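Local atomic coordinates of suppressor of fused homolog (Drosophila melanogaster, PDB entry 6LPH), a protein that probably binds and sequesters transcription factors in the Hedgehog pathway, represented here by its N-terminal part from a complex with Fused. Residues V95-R107 and D185-V197. Numbering follows the deposited sequence.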
ATOM      1  N   VAL A  95       2.618  -8.569 -25.028  1.00 38.45           N
ATOM      2  CA  VAL A  95       2.382  -8.460 -23.583  1.00 38.13           C
ATOM      3  C   VAL A  95       1.204  -7.510 -23.304  1.00 36.57           C
ATOM      4  O   VAL A  95       1.152  -6.375 -23.809  1.00 34.57           O
ATOM      5  CB  VAL A  95       3.658  -8.094 -22.760  1.00 42.42           C
ATOM      6  CG1 VAL A  95       4.141  -6.676 -23.047  1.00 49.76           C
ATOM      7  CG2 VAL A  95       3.403  -8.234 -21.267  1.00 37.48           C
ATOM      8  N   THR A  96       0.260  -8.006 -22.503  1.00 30.85           N
ATOM      9  CA  THR A  96      -0.980  -7.303 -22.173  1.00 29.67           C
ATOM     10  C   THR A  96      -0.869  -6.418 -20.898  1.00 23.01           C
ATOM     11  O   THR A  96      -1.636  -5.475 -20.722  1.00 24.05           O
ATOM     12  CB  THR A  96      -2.127  -8.330 -22.052  1.00 31.44           C
ATOM     13  OG1 THR A  96      -2.374  -8.922 -23.339  1.00 47.36           O
ATOM     14  CG2 THR A  96      -3.365  -7.666 -21.616  1.00 35.88           C
ATOM     15  N   ARG A  97       0.089  -6.726 -20.037  1.00 23.28           N
ATOM     16  CA  ARG A  97       0.308  -5.966 -18.787  1.00 20.87           C
ATOM     17  C   ARG A  97       0.855  -4.542 -18.996  1.00 18.65           C
ATOM     18  O   ARG A  97       1.600  -4.282 -19.947  1.00 18.75           O
ATOM     19  CB  ARG A  97       1.311  -6.708 -17.912  1.00 23.92           C
ATOM     20  CG  ARG A  97       0.910  -8.110 -17.503  1.00 32.20           C
ATOM     21  CD  ARG A  97       1.863  -8.645 -16.453  1.00 35.33           C
ATOM     22  NE  ARG A  97       3.145  -7.964 -16.537  1.00 37.08           N
ATOM     23  CZ  ARG A  97       4.202  -8.415 -17.202  1.00 40.29           C
ATOM     24  NH1 ARG A  97       4.149  -9.584 -17.854  1.00 42.58           N
ATOM     25  NH2 ARG A  97       5.316  -7.684 -17.211  1.00 42.02           N
ATOM     26  N   SER A  98       0.544  -3.633 -18.073  1.00 16.30           N
ATOM     27  CA  SER A  98       1.143  -2.303 -18.105  1.00 15.68           C
ATOM     28  C   SER A  98       2.364  -2.361 -17.180  1.00 14.71           C
ATOM     29  O   SER A  98       2.192  -2.502 -15.978  1.00 14.92           O
ATOM     30  CB  SER A  98       0.138  -1.257 -17.585  1.00 15.05           C
ATOM     31  OG  SER A  98       0.726   0.028 -17.511  1.00 14.17           O
ATOM     32  N   GLY A  99       3.577  -2.291 -17.729  1.00 15.02           N
ATOM     33  CA  GLY A  99       4.799  -2.386 -16.909  1.00 16.21           C
ATOM     34  C   GLY A  99       4.802  -3.723 -16.206  1.00 15.65           C
ATOM     35  O   GLY A  99       4.572  -4.752 -16.850  1.00 15.51           O
ATOM     36  N   MET A 100       5.026  -3.712 -14.889  1.00 14.28           N
ATOM     37  CA  MET A 100       4.912  -4.955 -14.115  1.00 14.82           C
ATOM     38  C   MET A 100       3.470  -5.467 -13.988  1.00 14.55           C
ATOM     39  O   MET A 100       3.259  -6.603 -13.587  1.00 16.39           O
ATOM     40  CB  MET A 100       5.596  -4.837 -12.735  1.00 17.11           C
ATOM     41  CG  MET A 100       7.088  -4.559 -12.866  1.00 20.78           C
ATOM     42  SD  MET A 100       8.007  -5.008 -11.379  1.00 29.95           S
ATOM     43  CE  MET A 100       8.262  -6.770 -11.662  1.00 26.66           C
ATOM     44  N   GLY A 101       2.486  -4.647 -14.343  1.00 14.65           N
ATOM     45  CA  GLY A 101       1.099  -5.125 -14.449  1.00 15.41           C
ATOM     46  C   GLY A 101       0.289  -4.919 -13.177  1.00 15.36           C
ATOM     47  O   GLY A 101      -0.851  -5.415 -13.051  1.00 16.26           O
ATOM     48  N   PHE A 102       0.876  -4.182 -12.232  1.00 13.42           N
ATOM     49  CA  PHE A 102       0.179  -3.875 -10.998  1.00 14.64           C
ATOM     50  C   PHE A 102       0.698  -2.583 -10.351  1.00 13.41           C
ATOM     51  O   PHE A 102       1.758  -2.074 -10.756  1.00 12.85           O
ATOM     52  CB  PHE A 102       0.297  -5.061 -10.016  1.00 15.63           C
ATOM     53  CG  PHE A 102       1.681  -5.244  -9.450  1.00 15.06           C
ATOM     54  CD1 PHE A 102       2.029  -4.681  -8.231  1.00 13.80           C
ATOM     55  CD2 PHE A 102       2.637  -5.964 -10.156  1.00 16.74           C
ATOM     56  CE1 PHE A 102       3.301  -4.853  -7.708  1.00 16.82           C
ATOM     57  CE2 PHE A 102       3.910  -6.120  -9.645  1.00 20.28           C
ATOM     58  CZ  PHE A 102       4.242  -5.565  -8.428  1.00 19.27           C
ATOM     59  N   GLU A 103      -0.082  -2.037  -9.406  1.00 12.01           N
ATOM     60  CA  GLU A 103       0.419  -1.046  -8.457  1.00 11.26           C
ATOM     61  C   GLU A 103       0.124  -1.557  -7.067  1.00 11.19           C
ATOM     62  O   GLU A 103      -0.728  -2.436  -6.883  1.00 10.99           O
ATOM     63  CB  GLU A 103      -0.190   0.369  -8.652  1.00 10.63           C
ATOM     64  CG  GLU A 103       0.178   1.034 -10.007  1.00 11.68           C
ATOM     65  CD  GLU A 103       1.619   1.518 -10.122  1.00 11.90           C
ATOM     66  OE1 GLU A 103       2.435   1.419  -9.140  1.00 12.26           O
ATOM     67  OE2 GLU A 103       1.934   2.058 -11.211  1.00 12.44           O
ATOM     68  N   LEU A 104       0.852  -0.999  -6.090  1.00 12.09           N
ATOM     69  CA  LEU A 104       0.672  -1.362  -4.707  1.00 10.55           C
ATOM     70  C   LEU A 104      -0.365  -0.468  -4.018  1.00 10.84           C
ATOM     71  O   LEU A 104      -0.387   0.761  -4.246  1.00 11.21           O
ATOM     72  CB  LEU A 104       1.990  -1.178  -3.957  1.00 10.66           C
ATOM     73  CG  LEU A 104       3.130  -2.098  -4.454  1.00 11.80           C
ATOM     74  CD1 LEU A 104       4.454  -1.705  -3.814  1.00 13.74           C
ATOM     75  CD2 LEU A 104       2.805  -3.568  -4.163  1.00 16.99           C
ATOM     76  N   THR A 105      -1.215  -1.079  -3.188  1.00 10.48           N
ATOM     77  CA  THR A 105      -2.038  -0.311  -2.258  1.00 10.62           C
ATOM     78  C   THR A 105      -1.827  -0.769  -0.800  1.00 11.49           C
ATOM     79  O   THR A 105      -1.270  -1.851  -0.545  1.00 12.32           O
ATOM     80  CB  THR A 105      -3.537  -0.292  -2.621  1.00 11.46           C
ATOM     81  OG1 THR A 105      -4.147  -1.514  -2.215  1.00 13.17           O
ATOM     82  CG2 THR A 105      -3.764  -0.104  -4.168  1.00 11.01           C
ATOM     83  N   PHE A 106      -2.261   0.055   0.148  1.00 10.40           N
ATOM     84  CA  PHE A 106      -2.107  -0.317   1.556  1.00 11.24           C
ATOM     85  C   PHE A 106      -3.214   0.399   2.333  1.00 10.42           C
ATOM     86  O   PHE A 106      -3.564   1.540   2.008  1.00 10.33           O
ATOM     87  CB  PHE A 106      -0.713   0.083   2.018  1.00 11.01           C
ATOM     88  CG  PHE A 106      -0.404  -0.223   3.485  1.00 10.35           C
ATOM     89  CD1 PHE A 106      -0.467  -1.538   3.984  1.00 10.86           C
ATOM     90  CD2 PHE A 106       0.020   0.791   4.334  1.00 10.58           C
ATOM     91  CE1 PHE A 106      -0.138  -1.841   5.301  1.00 11.52           C
ATOM     92  CE2 PHE A 106       0.382   0.497   5.680  1.00 11.51           C
ATOM     93  CZ  PHE A 106       0.280  -0.815   6.161  1.00 10.98           C
ATOM     94  N   ARG A 107      -3.829  -0.312   3.275  1.00 10.61           N
ATOM     95  CA  ARG A 107      -4.879   0.289   4.120  1.00 10.63           C
ATOM     96  C   ARG A 107      -4.418   0.285   5.560  1.00 11.11           C
ATOM     97  O   ARG A 107      -4.141  -0.777   6.157  1.00 12.31           O
ATOM     98  CB  ARG A 107      -6.203  -0.425   3.972  1.00 10.56           C
ATOM     99  CG  ARG A 107      -6.760  -0.296   2.526  1.00 11.12           C
ATOM    100  CD  ARG A 107      -8.093  -0.987   2.376  1.00 10.74           C
ATOM    101  NE  ARG A 107      -8.530  -0.980   0.972  1.00 11.22           N
ATOM    102  CZ  ARG A 107      -9.182   0.034   0.392  1.00 12.03           C
ATOM    103  NH1 ARG A 107      -9.522   1.131   1.116  1.00 11.10           N
ATOM    104  NH2 ARG A 107      -9.552  -0.051  -0.894  1.00 11.85           N
ATOM    105  N   ASP A 185      -8.148  -1.852 -17.033  1.00 19.09           N
ATOM    106  CA  ASP A 185      -7.431  -1.786 -18.290  1.00 18.25           C
ATOM    107  C   ASP A 185      -7.055  -0.323 -18.438  1.00 19.56           C
ATOM    108  O   ASP A 185      -7.770   0.558 -17.938  1.00 21.95           O
ATOM    109  CB  ASP A 185      -8.347  -2.196 -19.449  1.00 20.82           C
ATOM    110  CG  ASP A 185      -7.590  -2.400 -20.755  1.00 22.89           C
ATOM    111  OD1 ASP A 185      -6.355  -2.583 -20.707  1.00 22.22           O
ATOM    112  OD2 ASP A 185      -8.224  -2.397 -21.841  1.00 24.91           O
ATOM    113  N   THR A 186      -5.928  -0.053 -19.092  1.00 17.38           N
ATOM    114  CA  THR A 186      -5.511   1.326 -19.341  1.00 17.60           C
ATOM    115  C   THR A 186      -4.945   1.404 -20.732  1.00 17.17           C
ATOM    116  O   THR A 186      -4.694   0.363 -21.336  1.00 19.06           O
ATOM    117  CB  THR A 186      -4.422   1.816 -18.334  1.00 16.42           C
ATOM    118  OG1 THR A 186      -3.123   1.345 -18.727  1.00 17.12           O
ATOM    119  CG2 THR A 186      -4.727   1.371 -16.883  1.00 17.42           C
ATOM    120  N   PRO A 187      -4.763   2.635 -21.266  1.00 17.03           N
ATOM    121  CA  PRO A 187      -4.111   2.749 -22.566  1.00 17.33           C
ATOM    122  C   PRO A 187      -2.776   2.014 -22.632  1.00 17.04           C
ATOM    123  O   PRO A 187      -2.427   1.514 -23.707  1.00 18.79           O
ATOM    124  CB  PRO A 187      -3.906   4.252 -22.722  1.00 17.72           C
ATOM    125  CG  PRO A 187      -5.038   4.855 -21.951  1.00 19.03           C
ATOM    126  CD  PRO A 187      -5.336   3.918 -20.825  1.00 16.77           C
ATOM    127  N   THR A 188      -2.036   1.933 -21.515  1.00 16.43           N
ATOM    128  CA  THR A 188      -0.740   1.225 -21.559  1.00 16.44           C
ATOM    129  C   THR A 188      -0.810  -0.248 -21.107  1.00 16.06           C
ATOM    130  O   THR A 188       0.215  -0.903 -20.983  1.00 16.78           O
ATOM    131  CB  THR A 188       0.393   1.959 -20.799  1.00 17.34           C
ATOM    132  OG1 THR A 188       0.021   2.119 -19.425  1.00 18.90           O
ATOM    133  CG2 THR A 188       0.695   3.341 -21.429  1.00 18.20           C
ATOM    134  N   GLY A 189      -2.001  -0.786 -20.877  1.00 15.34           N
ATOM    135  CA  GLY A 189      -2.077  -2.178 -20.462  1.00 15.68           C
ATOM    136  C   GLY A 189      -2.882  -2.377 -19.206  1.00 15.14           C
ATOM    137  O   GLY A 189      -3.464  -1.431 -18.688  1.00 15.06           O
ATOM    138  N   THR A 190      -2.914  -3.609 -18.713  1.00 15.33           N
ATOM    139  CA  THR A 190      -3.735  -3.905 -17.537  1.00 15.97           C
ATOM    140  C   THR A 190      -2.930  -3.519 -16.284  1.00 14.90           C
ATOM    141  O   THR A 190      -1.700  -3.591 -16.269  1.00 13.91           O
ATOM    142  CB  THR A 190      -4.124  -5.393 -17.445  1.00 16.61           C
ATOM    143  OG1 THR A 190      -2.932  -6.187 -17.446  1.00 20.17           O
ATOM    144  CG2 THR A 190      -5.038  -5.836 -18.661  1.00 18.80           C
ATOM    145  N   VAL A 191      -3.658  -3.125 -15.250  1.00 15.25           N
ATOM    146  CA  VAL A 191      -3.084  -2.772 -13.928  1.00 15.91           C
ATOM    147  C   VAL A 191      -3.970  -3.434 -12.882  1.00 14.79           C
ATOM    148  O   VAL A 191      -5.142  -3.075 -12.759  1.00 15.22           O
ATOM    149  CB  VAL A 191      -3.081  -1.257 -13.718  1.00 15.84           C
ATOM    150  CG1 VAL A 191      -2.596  -0.868 -12.281  1.00 15.85           C
ATOM    151  CG2 VAL A 191      -2.190  -0.584 -14.760  1.00 14.42           C
ATOM    152  N   ASP A 192      -3.419  -4.415 -12.153  1.00 15.56           N
ATOM    153  CA  ASP A 192      -4.085  -4.993 -10.967  1.00 17.02           C
ATOM    154  C   ASP A 192      -3.713  -4.104  -9.780  1.00 14.77           C
ATOM    155  O   ASP A 192      -2.567  -3.703  -9.676  1.00 16.68           O
ATOM    156  CB  ASP A 192      -3.472  -6.370 -10.642  1.00 18.39           C
ATOM    157  CG  ASP A 192      -3.960  -7.479 -11.551  1.00 24.67           C
ATOM    158  OD1 ASP A 192      -4.814  -7.212 -12.416  1.00 30.13           O
ATOM    159  OD2 ASP A 192      -3.499  -8.642 -11.389  1.00 30.65           O
ATOM    160  N   PHE A 193      -4.629  -3.838  -8.856  1.00 12.71           N
ATOM    161  CA  PHE A 193      -4.237  -3.149  -7.610  1.00 12.17           C
ATOM    162  C   PHE A 193      -3.973  -4.183  -6.524  1.00 12.41           C
ATOM    163  O   PHE A 193      -4.902  -4.841  -6.035  1.00 12.36           O
ATOM    164  CB  PHE A 193      -5.263  -2.073  -7.228  1.00 12.84           C
ATOM    165  CG  PHE A 193      -5.276  -0.916  -8.205  1.00 14.34           C
ATOM    166  CD1 PHE A 193      -6.106  -0.935  -9.352  1.00 15.25           C
ATOM    167  CD2 PHE A 193      -4.411   0.142  -8.036  1.00 11.63           C
ATOM    168  CE1 PHE A 193      -6.075   0.113 -10.282  1.00 14.55           C
ATOM    169  CE2 PHE A 193      -4.365   1.183  -8.966  1.00 15.69           C
ATOM    170  CZ  PHE A 193      -5.193   1.178 -10.084  1.00 12.84           C
ATOM    171  N   CYS A 194      -2.682  -4.367  -6.191  1.00 12.96           N
ATOM    172  CA  CYS A 194      -2.266  -5.388  -5.241  1.00 12.33           C
ATOM    173  C   CYS A 194      -2.167  -4.760  -3.860  1.00 12.80           C
ATOM    174  O   CYS A 194      -1.246  -3.970  -3.575  1.00 11.62           O
ATOM    175  CB  CYS A 194      -0.916  -5.990  -5.650  1.00 14.13           C
ATOM    176  SG  CYS A 194      -1.120  -7.030  -7.109  1.00 18.43           S
ATOM    177  N   GLN A 195      -3.117  -5.113  -2.999  1.00 11.97           N
ATOM    178  CA  GLN A 195      -3.139  -4.534  -1.663  1.00 11.90           C
ATOM    179  C   GLN A 195      -2.279  -5.352  -0.718  1.00 12.88           C
ATOM    180  O   GLN A 195      -2.489  -6.562  -0.504  1.00 13.02           O
ATOM    181  CB  GLN A 195      -4.559  -4.433  -1.117  1.00 12.47           C
ATOM    182  CG  GLN A 195      -4.637  -3.728   0.239  1.00 11.55           C
ATOM    183  CD  GLN A 195      -6.054  -3.619   0.729  1.00 12.30           C
ATOM    184  OE1 GLN A 195      -6.923  -3.050   0.050  1.00 13.49           O
ATOM    185  NE2 GLN A 195      -6.314  -4.177   1.901  1.00 11.97           N
ATOM    186  N   ILE A 196      -1.316  -4.659  -0.134  1.00 14.00           N
ATOM    187  CA  ILE A 196      -0.422  -5.251   0.833  1.00 14.35           C
ATOM    188  C   ILE A 196      -1.153  -5.309   2.181  1.00 13.07           C
ATOM    189  O   ILE A 196      -1.872  -4.366   2.545  1.00 13.02           O
ATOM    190  CB  ILE A 196       0.899  -4.438   0.820  1.00 19.60           C
ATOM    191  CG1 ILE A 196       1.895  -5.061  -0.162  1.00 21.15           C
ATOM    192  CG2 ILE A 196       1.645  -4.479   2.122  1.00 22.81           C
ATOM    193  CD1 ILE A 196       1.319  -5.635  -1.410  1.00 22.91           C
ATOM    194  N   VAL A 197      -1.009  -6.429   2.899  1.00 13.49           N
ATOM    195  CA  VAL A 197      -1.664  -6.625   4.225  1.00 12.35           C
ATOM    196  C   VAL A 197      -0.613  -7.071   5.231  1.00 11.34           C
ATOM    197  O   VAL A 197       0.023  -8.091   5.024  1.00 11.11           O
ATOM    198  CB  VAL A 197      -2.795  -7.689   4.160  1.00 12.00           C
ATOM    199  CG1 VAL A 197      -3.505  -7.883   5.515  1.00 11.60           C
ATOM    200  CG2 VAL A 197      -3.805  -7.325   3.101  1.00 11.89           C
TER
HETATM  201  O   HOH W   1      -1.227   1.854 -16.794  1.00 36.05           O
HETATM  202  O   HOH W   2      -1.968  -6.758 -15.009  1.00 19.38           O
HETATM  203  O   HOH W   3      -3.665  -3.412   4.313  1.00 11.18           O
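R107 and Q195 meet toward the C-terminal ends of two paired parallel strands. NE of R107 donates to OE1 of Q195 at 2.8 Å, approaching from above the amide's carbonyl plane. The guanidinium and amide planes stand 64° apart. On the same face, OG1 of T105 lies against CB of Q195 at 3.1 Å, and its CG2 touches F193 CD2. With chi1 at 79°, T105 OG1 lies between its own backbone N and carbonyl carbon; its hydrogen-bond partner is D178 OD1.

The other face carries F102, C194, L104 and I196. The C194 sulfur lies 4.8 Å from the centroid of the F102 ring, oblique to it, in a sulfur-aromatic contact. L104 CD2 touches I196 CD1 at 3.7 Å. The F106 ring turns an edge to I196 O.

The backbones bond in parallel register from F102 with D192 to T105 with Q195. C194 N gives a 2.8 Å bond to E103 O, and T105 N returns one to C194 O. A type II' turn from S98 to G101 interrupts the first strand. Before it, T190 N bonds T96 O and S98 N bonds T190 O. Water 2 bridges G101 O and T190 OG1 beside the turn. S98 OG lies 2.9 Å from T188 OG1; D81 bonds both, through its N and its O respectively.

Outside the pair, D178 forms a salt bridge with R107 NH2, and W229 O takes the Q195 amide NH2. The E103 carboxylate is held by S76, G78 and S80. Strands 97-109 and 189-199 are central neighbours in the mixed sheet of the N-terminal SUFU family domain. Strand 71-77 flanks the first and strand 172-186 the second, both antiparallel, while helix 16-28 touches E103 and T186.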